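Local structure of envelopment polyprotein (Bovine Schmallenberg virus BH80/Germany/2011, 7A56) at residues Ala51-Tyr56 / Tyr350-Thr355; Tyr105-Ile110 / Glu201-Met206; Val356-Ile361 / Leu377-Asn382; Gly385-Lys390 / Ser425-Ser430; Ser391-Tyr396 / Ile411-Pro416. The protein probably drives fusion of the viral envelope with a host-cell membrane, as a class II fusion glycoprotein, captured here in its postfusion conformation. One frame throughout, in Å; residues are numbered along the deposited sequence.

Interaction 1: residues Ala51-Tyr56 / Tyr350-Thr355; sequences AIIPQY and YSTQAT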
# COMPACT_ATOMS: atom_id res chain seq x y z
N ALA A 51 15.91 -32.25 -0.12
CA ALA A 51 16.88 -31.91 -1.18
C ALA A 51 16.86 -30.42 -1.45
O ALA A 51 15.79 -29.79 -1.47
CB ALA A 51 16.56 -32.68 -2.47
N ILE A 52 18.05 -29.83 -1.58
CA ILE A 52 18.18 -28.40 -1.86
C ILE A 52 19.21 -28.33 -2.98
O ILE A 52 20.42 -28.53 -2.75
CB ILE A 52 18.61 -27.57 -0.63
CG1 ILE A 52 17.56 -27.64 0.52
CG2 ILE A 52 18.88 -26.08 -0.98
CD1 ILE A 52 18.27 -27.53 1.88
N ILE A 53 18.73 -28.09 -4.20
CA ILE A 53 19.54 -28.04 -5.42
C ILE A 53 19.36 -26.65 -6.02
O ILE A 53 18.23 -26.29 -6.44
CB ILE A 53 19.12 -29.14 -6.40
CG1 ILE A 53 19.23 -30.53 -5.74
CG2 ILE A 53 20.03 -29.07 -7.66
CD1 ILE A 53 18.68 -31.65 -6.57
N PRO A 54 20.39 -25.81 -6.01
CA PRO A 54 20.19 -24.37 -6.25
C PRO A 54 19.76 -24.02 -7.68
O PRO A 54 20.32 -24.51 -8.65
CB PRO A 54 21.55 -23.75 -5.91
CG PRO A 54 22.53 -24.89 -5.91
CD PRO A 54 21.75 -26.13 -5.56
N GLN A 55 18.76 -23.15 -7.79
CA GLN A 55 18.25 -22.68 -9.08
C GLN A 55 18.85 -21.37 -9.52
O GLN A 55 18.69 -21.00 -10.69
CB GLN A 55 16.71 -22.45 -8.99
CG GLN A 55 15.89 -23.74 -8.87
CD GLN A 55 14.52 -23.43 -8.38
OE1 GLN A 55 14.36 -23.02 -7.23
NE2 GLN A 55 13.50 -23.55 -9.25
N TYR A 56 19.42 -20.59 -8.59
CA TYR A 56 19.78 -19.21 -8.85
C TYR A 56 21.30 -19.07 -9.05
O TYR A 56 22.10 -19.59 -8.27
CB TYR A 56 19.30 -18.32 -7.69
CG TYR A 56 19.42 -16.83 -7.96
CD1 TYR A 56 18.42 -16.15 -8.68
CD2 TYR A 56 20.57 -16.13 -7.59
CE1 TYR A 56 18.53 -14.80 -8.95
CE2 TYR A 56 20.71 -14.75 -7.85
CZ TYR A 56 19.69 -14.09 -8.52
OH TYR A 56 19.79 -12.76 -8.78
N TYR A 350 27.19 -21.75 -9.48
CA TYR A 350 26.53 -22.72 -10.33
C TYR A 350 25.06 -22.81 -9.93
O TYR A 350 24.64 -22.34 -8.86
CB TYR A 350 27.18 -24.13 -10.26
CG TYR A 350 26.90 -24.84 -8.96
CD1 TYR A 350 27.76 -24.66 -7.83
CD2 TYR A 350 25.77 -25.67 -8.84
CE1 TYR A 350 27.48 -25.29 -6.62
CE2 TYR A 350 25.47 -26.30 -7.67
CZ TYR A 350 26.30 -26.09 -6.55
OH TYR A 350 25.96 -26.72 -5.38
N SER A 351 24.27 -23.38 -10.85
CA SER A 351 22.85 -23.62 -10.60
C SER A 351 22.39 -24.73 -11.53
O SER A 351 23.12 -25.14 -12.44
CB SER A 351 22.01 -22.36 -10.80
OG SER A 351 21.99 -22.05 -12.18
N THR A 352 21.17 -25.19 -11.31
CA THR A 352 20.59 -26.28 -12.06
C THR A 352 19.11 -26.01 -12.12
O THR A 352 18.53 -25.57 -11.13
CB THR A 352 20.83 -27.61 -11.35
OG1 THR A 352 22.24 -27.78 -11.22
CG2 THR A 352 20.23 -28.76 -12.13
N GLN A 353 18.51 -26.24 -13.27
CA GLN A 353 17.06 -26.08 -13.31
C GLN A 353 16.37 -27.19 -12.53
O GLN A 353 16.72 -28.36 -12.66
CB GLN A 353 16.56 -26.06 -14.74
CG GLN A 353 16.50 -24.66 -15.28
CD GLN A 353 15.24 -24.41 -16.07
OE1 GLN A 353 14.41 -25.32 -16.26
NE2 GLN A 353 15.08 -23.17 -16.53
N ALA A 354 15.36 -26.81 -11.73
CA ALA A 354 14.60 -27.81 -10.98
C ALA A 354 13.81 -28.74 -11.92
O ALA A 354 13.41 -28.35 -13.02
CB ALA A 354 13.66 -27.11 -9.99
N THR A 355 13.61 -29.98 -11.50
CA THR A 355 12.72 -30.92 -12.19
C THR A 355 11.36 -30.92 -11.49
O THR A 355 11.22 -31.48 -10.41
CB THR A 355 13.32 -32.32 -12.20
OG1 THR A 355 14.60 -32.27 -12.83
CG2 THR A 355 12.41 -33.33 -12.97
O HOH W 1 17.42 -27.12 -8.99
O HOH W 2 22.30 -26.83 -8.78
O HOH W 3 14.52 -23.86 -12.13
O HOH W 4 20.21 -20.17 -12.87
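Y350 carries its CG between the backbone N and the carbonyl carbon (chi1 73°), and this turn brings the far end of the ring round to P54, although the side chain sets out past the other segment. Pyrrolidine CG of P54 then lies 3.7 Å from CE2 of Y350, an oblique meeting in which the proline gives the tyrosine a compact apolar partner. The backbone puts S351 CB 3.6 Å from Q55 C, and a similar first torsion (chi1 69°) turns OG to where a water joins it to Q55 O. The one direct hydrogen bond across the segments runs from T352 N to P54 O, at 2.9 Å and almost in line with the C=O; proline, without an N-H, still offers a full acceptor. Most other polar links pass through water: I53 O to T352 O, P54 O to T352 OG1, and Q55 NE2 to A354 N. Q55 also rests its NE2 3.6 Å from CB of A354, a methyl small enough to let the amide by, while its OE1 accepts from S386 N. Two loops thus meet across bridging waters, without strand pairing. The segment 350-355 leads from strand 346-350 into strand 356-365, consistent with the linker that enters domain III in class II fusion proteins.

Interaction 2: residues Tyr105-Ile110 / Glu201-Met206; sequences YVRRVI and EVCITM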
# COMPACT_ATOMS: atom_id res chain seq x y z
N TYR A 105 21.04 -20.54 1.02
CA TYR A 105 19.67 -21.05 0.87
C TYR A 105 18.73 -20.15 1.67
O TYR A 105 18.91 -20.01 2.88
CB TYR A 105 19.63 -22.53 1.31
CG TYR A 105 18.26 -23.10 1.68
CD1 TYR A 105 17.14 -22.79 0.94
CD2 TYR A 105 18.13 -23.96 2.74
CE1 TYR A 105 15.85 -23.32 1.30
CE2 TYR A 105 16.89 -24.51 3.11
CZ TYR A 105 15.77 -24.18 2.38
OH TYR A 105 14.61 -24.74 2.77
N VAL A 106 17.74 -19.55 1.00
CA VAL A 106 16.76 -18.66 1.69
C VAL A 106 15.65 -19.57 2.21
O VAL A 106 14.71 -19.94 1.50
CB VAL A 106 16.27 -17.54 0.79
CG1 VAL A 106 15.34 -16.52 1.58
CG2 VAL A 106 17.45 -16.80 0.18
N ARG A 107 15.78 -20.01 3.46
CA ARG A 107 14.92 -21.08 3.93
C ARG A 107 13.50 -20.59 4.21
O ARG A 107 12.56 -21.34 3.99
CB ARG A 107 15.50 -21.72 5.18
CG ARG A 107 14.61 -22.87 5.70
CD ARG A 107 15.32 -23.83 6.58
NE ARG A 107 14.36 -24.68 7.27
CZ ARG A 107 13.81 -25.79 6.78
NH1 ARG A 107 14.10 -26.25 5.55
NH2 ARG A 107 12.94 -26.45 7.57
N ARG A 108 13.33 -19.37 4.67
CA ARG A 108 11.96 -18.89 4.89
C ARG A 108 11.87 -17.41 4.59
O ARG A 108 12.76 -16.63 4.94
CB ARG A 108 11.52 -19.21 6.32
CG ARG A 108 10.10 -18.64 6.67
CD ARG A 108 9.72 -19.09 8.12
NE ARG A 108 10.55 -18.38 9.10
CZ ARG A 108 11.48 -18.96 9.87
NH1 ARG A 108 11.69 -20.26 9.80
NH2 ARG A 108 12.18 -18.21 10.72
N VAL A 109 10.82 -17.01 3.87
CA VAL A 109 10.45 -15.61 3.73
C VAL A 109 8.94 -15.56 3.89
O VAL A 109 8.21 -16.17 3.09
CB VAL A 109 10.81 -15.00 2.37
CG1 VAL A 109 10.24 -13.60 2.33
CG2 VAL A 109 12.37 -14.97 2.11
N ILE A 110 8.46 -14.83 4.88
CA ILE A 110 7.01 -14.54 4.99
C ILE A 110 6.82 -13.16 5.59
O ILE A 110 7.70 -12.65 6.29
CB ILE A 110 6.24 -15.54 5.85
CG1 ILE A 110 6.79 -15.47 7.25
CG2 ILE A 110 6.30 -16.95 5.30
CD1 ILE A 110 5.78 -15.91 8.24
N GLU A 201 14.70 -16.32 7.13
CA GLU A 201 15.74 -17.20 7.62
C GLU A 201 16.60 -17.62 6.45
O GLU A 201 16.09 -18.03 5.40
CB GLU A 201 15.12 -18.40 8.32
CG GLU A 201 16.17 -19.43 8.86
CD GLU A 201 15.48 -20.71 9.32
OE1 GLU A 201 14.51 -21.14 8.65
OE2 GLU A 201 15.87 -21.26 10.36
N VAL A 202 17.92 -17.62 6.67
CA VAL A 202 18.86 -17.97 5.60
C VAL A 202 19.83 -19.00 6.14
O VAL A 202 20.12 -19.03 7.34
CB VAL A 202 19.63 -16.74 5.08
CG1 VAL A 202 18.66 -15.69 4.54
CG2 VAL A 202 20.54 -16.19 6.15
N CYS A 203 20.27 -19.91 5.26
CA CYS A 203 21.11 -21.03 5.67
C CYS A 203 22.35 -21.11 4.79
O CYS A 203 22.32 -20.77 3.61
CB CYS A 203 20.42 -22.42 5.58
SG CYS A 203 18.86 -22.51 6.54
N ILE A 204 23.43 -21.57 5.41
CA ILE A 204 24.60 -22.08 4.68
C ILE A 204 24.41 -23.58 4.57
O ILE A 204 24.44 -24.30 5.58
CB ILE A 204 25.91 -21.76 5.42
CG1 ILE A 204 26.03 -20.27 5.71
CG2 ILE A 204 27.18 -22.23 4.57
CD1 ILE A 204 26.07 -19.41 4.46
N THR A 205 24.29 -24.08 3.36
CA THR A 205 24.00 -25.50 3.17
C THR A 205 25.25 -26.18 2.60
O THR A 205 25.75 -25.81 1.52
CB THR A 205 22.77 -25.66 2.29
OG1 THR A 205 21.63 -25.17 3.02
CG2 THR A 205 22.51 -27.15 1.89
N MET A 206 25.79 -27.11 3.37
CA MET A 206 26.89 -27.95 2.95
C MET A 206 26.38 -29.38 2.95
O MET A 206 25.21 -29.65 3.29
CB MET A 206 28.13 -27.74 3.83
CG MET A 206 28.85 -26.35 3.56
SD MET A 206 30.45 -26.37 4.45
CE MET A 206 29.71 -26.38 6.14
O HOH W 5 13.70 -20.25 12.81
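R107 runs extended beside E201, with CG anti to its backbone N (chi1 -180°). Its CB sits 3.7 Å from both E201 OE1 and C203 SG; CG is the closest carbon to that carboxylate oxygen, 3.4 Å from OE1, and CD stays near both, 3.5 Å from E201 OE1. OE1 lies at the edge of the guanidinium, near its plane, 3.8 Å from NE, a long salt bridge, and NH1 at the tip makes a weak hydrogen bond to Y105 OH. R108, bent at chi3, reaches OE1 from another quarter: its NH1 is 3.2 Å from E201 OE1, but the oxygen lies well out of the guanidinium plane, so the attraction is of charges alone, and NH2 pairs with D199. A glutamate suits this spot because one oxygen can serve two arginines. Behind it, E201 O accepts from R108 N and, weakly, from R107 N. C203, in disulfide with C212, pairs with Y105 by two backbone bonds. R107 and R108 both face E201, a classic beta bulge between strands 98-134 and 197-206.

Interaction 3: residues Val356-Ile361 / Leu377-Asn382; sequences VTIDEI and LKLSTN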
# COMPACT_ATOMS: atom_id res chain seq x y z
N VAL A 356 10.38 -30.27 -12.10
CA VAL A 356 9.02 -30.15 -11.56
C VAL A 356 8.06 -30.79 -12.55
O VAL A 356 8.22 -30.63 -13.76
CB VAL A 356 8.63 -28.68 -11.29
CG1 VAL A 356 7.22 -28.59 -10.72
CG2 VAL A 356 9.63 -28.03 -10.35
N THR A 357 7.10 -31.56 -12.03
CA THR A 357 6.00 -32.07 -12.84
C THR A 357 4.68 -31.68 -12.18
O THR A 357 4.54 -31.72 -10.95
CB THR A 357 6.05 -33.60 -13.01
OG1 THR A 357 6.03 -34.24 -11.73
CG2 THR A 357 7.31 -34.05 -13.82
N ILE A 358 3.70 -31.30 -13.00
CA ILE A 358 2.33 -31.09 -12.53
C ILE A 358 1.59 -32.41 -12.67
O ILE A 358 1.15 -32.78 -13.76
CB ILE A 358 1.63 -29.97 -13.28
CG1 ILE A 358 2.41 -28.67 -13.08
CG2 ILE A 358 0.15 -29.92 -12.82
CD1 ILE A 358 1.98 -27.53 -13.96
N ASP A 359 1.47 -33.16 -11.57
CA ASP A 359 0.94 -34.51 -11.66
C ASP A 359 -0.55 -34.49 -11.89
O ASP A 359 -1.08 -35.33 -12.63
CB ASP A 359 1.27 -35.30 -10.39
CG ASP A 359 2.77 -35.32 -10.10
OD1 ASP A 359 3.53 -35.24 -11.07
OD2 ASP A 359 3.18 -35.42 -8.92
N GLU A 360 -1.25 -33.54 -11.29
CA GLU A 360 -2.64 -33.37 -11.71
C GLU A 360 -3.07 -31.94 -11.46
O GLU A 360 -2.41 -31.20 -10.72
CB GLU A 360 -3.57 -34.35 -11.03
CG GLU A 360 -3.29 -34.72 -9.61
CD GLU A 360 -4.36 -35.68 -9.09
OE1 GLU A 360 -4.07 -36.89 -8.96
OE2 GLU A 360 -5.51 -35.22 -8.85
N ILE A 361 -4.16 -31.56 -12.11
CA ILE A 361 -4.73 -30.22 -11.98
C ILE A 361 -6.24 -30.33 -12.14
O ILE A 361 -6.74 -30.90 -13.11
CB ILE A 361 -4.14 -29.23 -12.99
CG1 ILE A 361 -4.85 -27.88 -12.92
CG2 ILE A 361 -4.18 -29.80 -14.41
CD1 ILE A 361 -4.16 -26.79 -13.76
N LEU A 377 -3.58 -28.15 -7.65
CA LEU A 377 -2.48 -28.81 -8.34
C LEU A 377 -1.84 -29.84 -7.41
O LEU A 377 -1.62 -29.58 -6.22
CB LEU A 377 -1.43 -27.78 -8.77
CG LEU A 377 -1.77 -26.91 -10.00
CD1 LEU A 377 -2.87 -25.91 -9.72
CD2 LEU A 377 -0.53 -26.16 -10.48
N LYS A 378 -1.50 -31.00 -7.98
CA LYS A 378 -0.52 -31.89 -7.37
C LYS A 378 0.80 -31.79 -8.14
O LYS A 378 0.84 -32.10 -9.35
CB LYS A 378 -1.03 -33.33 -7.33
CG LYS A 378 -2.21 -33.54 -6.38
CD LYS A 378 -2.07 -34.85 -5.64
CE LYS A 378 -3.33 -35.18 -4.85
NZ LYS A 378 -4.36 -35.93 -5.64
N LEU A 379 1.86 -31.39 -7.43
CA LEU A 379 3.19 -31.12 -7.98
C LEU A 379 4.21 -32.09 -7.41
O LEU A 379 4.17 -32.40 -6.21
CB LEU A 379 3.71 -29.72 -7.63
CG LEU A 379 3.01 -28.53 -8.22
CD1 LEU A 379 3.92 -27.34 -8.17
CD2 LEU A 379 2.59 -28.85 -9.64
N SER A 380 5.13 -32.53 -8.27
CA SER A 380 6.36 -33.22 -7.86
C SER A 380 7.56 -32.32 -8.14
O SER A 380 7.57 -31.58 -9.12
CB SER A 380 6.52 -34.56 -8.60
OG SER A 380 5.68 -35.53 -8.04
N THR A 381 8.54 -32.36 -7.25
CA THR A 381 9.75 -31.56 -7.46
C THR A 381 10.92 -32.31 -6.85
O THR A 381 10.78 -33.02 -5.85
CB THR A 381 9.61 -30.14 -6.86
OG1 THR A 381 10.84 -29.42 -7.02
CG2 THR A 381 9.22 -30.18 -5.34
N ASN A 382 12.07 -32.18 -7.50
CA ASN A 382 13.27 -32.82 -6.97
C ASN A 382 14.00 -31.93 -5.95
O ASN A 382 15.04 -32.35 -5.41
CB ASN A 382 14.21 -33.25 -8.14
CG ASN A 382 14.78 -32.06 -8.95
OD1 ASN A 382 14.22 -30.97 -9.01
ND2 ASN A 382 15.90 -32.31 -9.58
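I358 and L379 lie side by side on one face of the strand pair, and CG1 of I358 presses to 3.4 Å from CD2 of L379, closer than carbons usually come. I361 CG1 against L377 CD1, at 4.2 Å, continues this apolar face, where branched aliphatic chains pack on V424 and V426 of the facing strand 422-426. The two strands form an antiparallel hairpin at the edge of a sheet in a small beta sandwich, probably the immunoglobulin-like domain III of class II fusion proteins; a classic bulge interrupts it, D359 and E360 together facing K378, whose O accepts from E360 N. The other face is polar and more open to solvent. There S380 OG donates to D359 OD2 at 2.7 Å, meeting the syn lone pair, while T357 OG1 gives its proton to D359 OD1 at 2.8 Å, so the carboxylate is held at both oxygens and its rotation is restrained. Short hydroxyl side chains suit this role, each giving one donor close to the backbone. Farther along, E360 and K378 run alongside each other; E360 CG touches K378 CB at 3.5 Å, and the charged ends meet more loosely in a salt bridge, K378 NZ standing 3.5 Å from E360 OE1.

Interaction 4: residues Gly385-Lys390 / Ser425-Ser430; sequences GSCSIK and SVCSAS. With PO4 (phosphate ion), chain J.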
# COMPACT_ATOMS: atom_id res chain seq x y z
N GLY A 385 12.41 -25.14 -3.80
CA GLY A 385 12.82 -24.10 -4.72
C GLY A 385 11.69 -23.09 -4.90
O GLY A 385 10.72 -23.06 -4.14
N SER A 386 11.85 -22.26 -5.91
CA SER A 386 10.89 -21.20 -6.20
C SER A 386 10.72 -21.22 -7.71
O SER A 386 11.71 -21.26 -8.42
CB SER A 386 11.40 -19.84 -5.73
OG SER A 386 10.45 -18.83 -6.04
N CYS A 387 9.48 -21.24 -8.20
CA CYS A 387 9.22 -21.35 -9.62
C CYS A 387 8.37 -20.20 -10.12
O CYS A 387 7.46 -19.75 -9.44
CB CYS A 387 8.45 -22.63 -9.95
SG CYS A 387 9.42 -24.07 -9.69
N SER A 388 8.61 -19.80 -11.36
CA SER A 388 7.63 -18.96 -12.04
C SER A 388 6.31 -19.72 -12.28
O SER A 388 6.32 -20.85 -12.77
CB SER A 388 8.22 -18.50 -13.37
OG SER A 388 7.53 -17.38 -13.83
N ILE A 389 5.17 -19.10 -11.97
CA ILE A 389 3.89 -19.72 -12.31
C ILE A 389 3.23 -18.85 -13.38
O ILE A 389 3.22 -17.62 -13.27
CB ILE A 389 3.02 -19.97 -11.05
CG1 ILE A 389 1.69 -20.64 -11.44
CG2 ILE A 389 2.85 -18.72 -10.16
CD1 ILE A 389 0.93 -21.24 -10.23
N LYS A 390 2.76 -19.49 -14.46
CA LYS A 390 2.07 -18.79 -15.54
C LYS A 390 0.76 -19.49 -15.91
O LYS A 390 0.55 -20.66 -15.60
CB LYS A 390 2.99 -18.67 -16.77
CG LYS A 390 4.24 -17.80 -16.43
CD LYS A 390 5.02 -17.37 -17.63
CE LYS A 390 6.28 -16.63 -17.16
NZ LYS A 390 6.03 -15.53 -16.18
N SER A 425 1.57 -23.35 -16.03
CA SER A 425 2.94 -23.83 -16.03
C SER A 425 3.57 -23.44 -14.70
O SER A 425 3.28 -22.36 -14.15
CB SER A 425 3.74 -23.27 -17.24
OG SER A 425 4.17 -21.93 -17.07
N VAL A 426 4.41 -24.33 -14.18
CA VAL A 426 5.21 -24.08 -12.98
C VAL A 426 6.65 -24.50 -13.27
O VAL A 426 6.91 -25.67 -13.54
CB VAL A 426 4.66 -24.87 -11.78
CG1 VAL A 426 5.48 -24.56 -10.54
CG2 VAL A 426 3.13 -24.53 -11.57
N CYS A 427 7.59 -23.55 -13.19
CA CYS A 427 8.96 -23.78 -13.70
C CYS A 427 8.80 -24.26 -15.15
O CYS A 427 8.05 -23.66 -15.93
CB CYS A 427 9.73 -24.72 -12.76
SG CYS A 427 10.65 -23.96 -11.33
N SER A 428 9.41 -25.36 -15.55
CA SER A 428 9.22 -25.75 -16.94
C SER A 428 8.04 -26.72 -17.14
O SER A 428 7.80 -27.14 -18.28
CB SER A 428 10.53 -26.34 -17.50
OG SER A 428 10.81 -27.57 -16.88
N ALA A 429 7.27 -27.04 -16.10
CA ALA A 429 6.19 -28.02 -16.25
C ALA A 429 4.91 -27.33 -16.71
O ALA A 429 4.63 -26.19 -16.35
CB ALA A 429 5.95 -28.75 -14.93
N SER A 430 4.13 -28.05 -17.52
CA SER A 430 2.86 -27.54 -18.02
C SER A 430 1.75 -28.56 -17.80
O SER A 430 1.99 -29.77 -17.81
CB SER A 430 2.94 -27.25 -19.50
OG SER A 430 2.11 -26.17 -19.80
P PO4 J . 3.80 -13.14 -17.90
O1 PO4 J . 3.16 -11.86 -18.36
O2 PO4 J . 2.80 -14.28 -18.05
O3 PO4 J . 4.26 -13.07 -16.46
O4 PO4 J . 5.03 -13.41 -18.74
O HOH W 6 6.37 -21.41 -15.61
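C387 and C427 are joined by a disulfide of 2.1 Å between their SG atoms, with chi3 of -84°, close to the relaxed right angle. Each SG stands anti to its own carbonyl carbon, and C427 gains its approach from the backbone: its positive phi puts it at the second place of a type II' turn, V426 to A429, a place where a residue with a CB is less at ease. V426 has CG1 anti to N (chi1 -179°), which aims that methyl at C387 CB, 3.6 Å away, and sends CG2 toward the CG1 of I389, 4.2 Å off. I389 and V426 form a non-hydrogen-bonded antiparallel pair, which sets the two beta-branched chains alongside each other, both with CG1 anti to N. S425 holds OG between N and the carbonyl carbon, and it donates there to a water that also links S388 O and C427 O. K390 begins beside S425, its CB 3.5 Å from OG, then stretches out and bends only at its last torsion; NZ reaches O3 of a phosphate ion, probably from crystallisation, at 3.0 Å, which K398 of the same chain and Q197 of the second subunit also hold. Strand 385-391 lies between 399-402 and 422-426, with 429-433 beyond; C387 and V426 pack inward on strand 356-365, while S386 touches L218 of the second subunit.

Interaction 5: residues Ser391-Tyr396 / Ile411-Pro416; sequences SNCDTY and IKLNCP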
# COMPACT_ATOMS: atom_id res chain seq x y z
N SER A 391 -0.13 -18.77 -16.60
CA SER A 391 -1.40 -19.34 -17.05
C SER A 391 -1.90 -18.54 -18.24
O SER A 391 -1.47 -17.40 -18.48
CB SER A 391 -2.45 -19.35 -15.92
OG SER A 391 -3.77 -19.73 -16.35
N ASN A 392 -2.81 -19.16 -19.00
CA ASN A 392 -3.58 -18.38 -19.97
C ASN A 392 -4.57 -17.46 -19.26
O ASN A 392 -4.95 -16.43 -19.80
CB ASN A 392 -4.30 -19.29 -20.97
CG ASN A 392 -5.23 -20.29 -20.30
OD1 ASN A 392 -4.93 -20.84 -19.24
ND2 ASN A 392 -6.38 -20.52 -20.90
N CYS A 393 -4.95 -17.80 -18.03
CA CYS A 393 -5.74 -16.89 -17.23
C CYS A 393 -4.83 -15.93 -16.48
O CYS A 393 -3.60 -16.07 -16.47
CB CYS A 393 -6.62 -17.67 -16.27
SG CYS A 393 -7.65 -18.87 -17.12
N ASP A 394 -5.45 -14.92 -15.86
CA ASP A 394 -4.71 -14.07 -14.93
C ASP A 394 -4.47 -14.81 -13.62
O ASP A 394 -5.26 -15.65 -13.21
CB ASP A 394 -5.48 -12.79 -14.68
CG ASP A 394 -5.48 -11.88 -15.87
OD1 ASP A 394 -4.39 -11.58 -16.40
OD2 ASP A 394 -6.57 -11.44 -16.28
N THR A 395 -3.34 -14.51 -12.96
CA THR A 395 -2.95 -15.19 -11.73
C THR A 395 -2.88 -14.18 -10.59
O THR A 395 -2.83 -12.97 -10.81
CB THR A 395 -1.60 -15.92 -11.86
OG1 THR A 395 -0.56 -14.95 -12.08
CG2 THR A 395 -1.61 -16.83 -13.05
N TYR A 396 -2.85 -14.69 -9.37
CA TYR A 396 -2.77 -13.85 -8.19
C TYR A 396 -1.45 -14.04 -7.45
O TYR A 396 -1.24 -13.47 -6.37
CB TYR A 396 -3.97 -14.12 -7.26
CG TYR A 396 -5.27 -13.49 -7.76
CD1 TYR A 396 -6.09 -14.16 -8.68
CD2 TYR A 396 -5.70 -12.25 -7.28
CE1 TYR A 396 -7.25 -13.60 -9.13
CE2 TYR A 396 -6.89 -11.69 -7.71
CZ TYR A 396 -7.66 -12.37 -8.64
OH TYR A 396 -8.82 -11.85 -9.10
N ILE A 411 -4.28 -22.51 -6.28
CA ILE A 411 -4.12 -21.17 -6.82
C ILE A 411 -5.49 -20.66 -7.26
O ILE A 411 -6.40 -21.43 -7.55
CB ILE A 411 -3.16 -21.10 -8.03
CG1 ILE A 411 -3.71 -21.86 -9.23
CG2 ILE A 411 -1.75 -21.51 -7.63
CD1 ILE A 411 -2.68 -21.97 -10.35
N LYS A 412 -5.60 -19.33 -7.34
CA LYS A 412 -6.82 -18.70 -7.85
C LYS A 412 -6.49 -18.00 -9.16
O LYS A 412 -5.41 -17.41 -9.31
CB LYS A 412 -7.38 -17.73 -6.81
CG LYS A 412 -8.50 -16.85 -7.31
CD LYS A 412 -9.06 -15.98 -6.18
CE LYS A 412 -8.13 -14.83 -5.77
NZ LYS A 412 -8.86 -13.74 -4.99
N LEU A 413 -7.39 -18.15 -10.13
CA LEU A 413 -7.24 -17.61 -11.48
C LEU A 413 -8.42 -16.71 -11.84
O LEU A 413 -9.54 -16.90 -11.38
CB LEU A 413 -7.13 -18.71 -12.53
CG LEU A 413 -5.98 -19.71 -12.33
CD1 LEU A 413 -6.07 -20.76 -13.43
CD2 LEU A 413 -4.61 -19.04 -12.27
N ASN A 414 -8.14 -15.76 -12.69
CA ASN A 414 -9.17 -14.90 -13.25
C ASN A 414 -9.19 -15.21 -14.73
O ASN A 414 -8.32 -14.73 -15.47
CB ASN A 414 -8.86 -13.43 -12.97
CG ASN A 414 -9.76 -12.49 -13.73
OD1 ASN A 414 -9.32 -11.79 -14.66
ND2 ASN A 414 -11.02 -12.44 -13.33
N CYS A 415 -10.17 -16.04 -15.17
CA CYS A 415 -10.28 -16.50 -16.55
C CYS A 415 -11.44 -15.79 -17.25
O CYS A 415 -12.52 -15.63 -16.67
CB CYS A 415 -10.52 -18.01 -16.63
SG CYS A 415 -9.29 -19.08 -15.93
N PRO A 416 -11.25 -15.41 -18.51
CA PRO A 416 -12.32 -14.74 -19.24
C PRO A 416 -13.48 -15.70 -19.50
O PRO A 416 -13.31 -16.92 -19.52
CB PRO A 416 -11.65 -14.32 -20.56
CG PRO A 416 -10.20 -14.49 -20.35
CD PRO A 416 -10.03 -15.56 -19.32
O HOH W 7 -2.73 -17.31 -8.77
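C393 and C415 supply the covalent link, an SG to SG bond of 2.0 Å with chi3 of 97°. Backbone hydrogen bonds come next: D394 N gives to N414 O and N414 N gives to D394 O, both 2.9 Å. Beyond this pair the strands part, and a water fills in, accepting from Y396 N and donating to K412 O at 2.7 Å. On the chain before them, S391 OG accepts from C393 N, an ST turn just ahead of the cystine. Apolar contact belongs to L413, whose CD2 lies 3.8 Å from CG2 of T395 and whose CB meets C393 CB. The aromatic contact is between K412 and Y396. K412 bends at chi3 (74°), which folds its CE over the centre of one face of the Y396 ring, 3.5 Å from the centroid, a CH-pi contact; NZ lies 4.1 Å from the same centroid, a cation-pi contact, and also donates to Q312 O. Lysine suits the place because its aliphatic part covers the ring and its charge still finds a polar partner. D394 OD1 bonds S114 OG of the second subunit. With so short and weakly bonded a strand at the sheet's edge, the disulfide and the lysine-tyrosine pair probably hold the two segments together where backbone bonds are few.

Interaction 2 is buried in the long-stranded body, whereas interactions 3, 4 and 5 belong to the compact beta domain at the C-terminal end and are partly exposed. Interactions 3 and 5 share a sheet, strands 373-381 and 408-414 being neighbours in it; interaction 4 lies in the opposing sheet, and I389, I411, L377, L379 and V426 make the apolar seam. Interaction 1 touches 2, 3 and 4: I52 meets Y105, T355 N probably bonds N382 OD1, and Q55 lies on the C387-C427 disulfide. Chemistry follows place: water in the loops, charges round a bulge in interactions 2 and 3, disulfides in interactions 4 and 5, which like interaction 1 reach the second subunit.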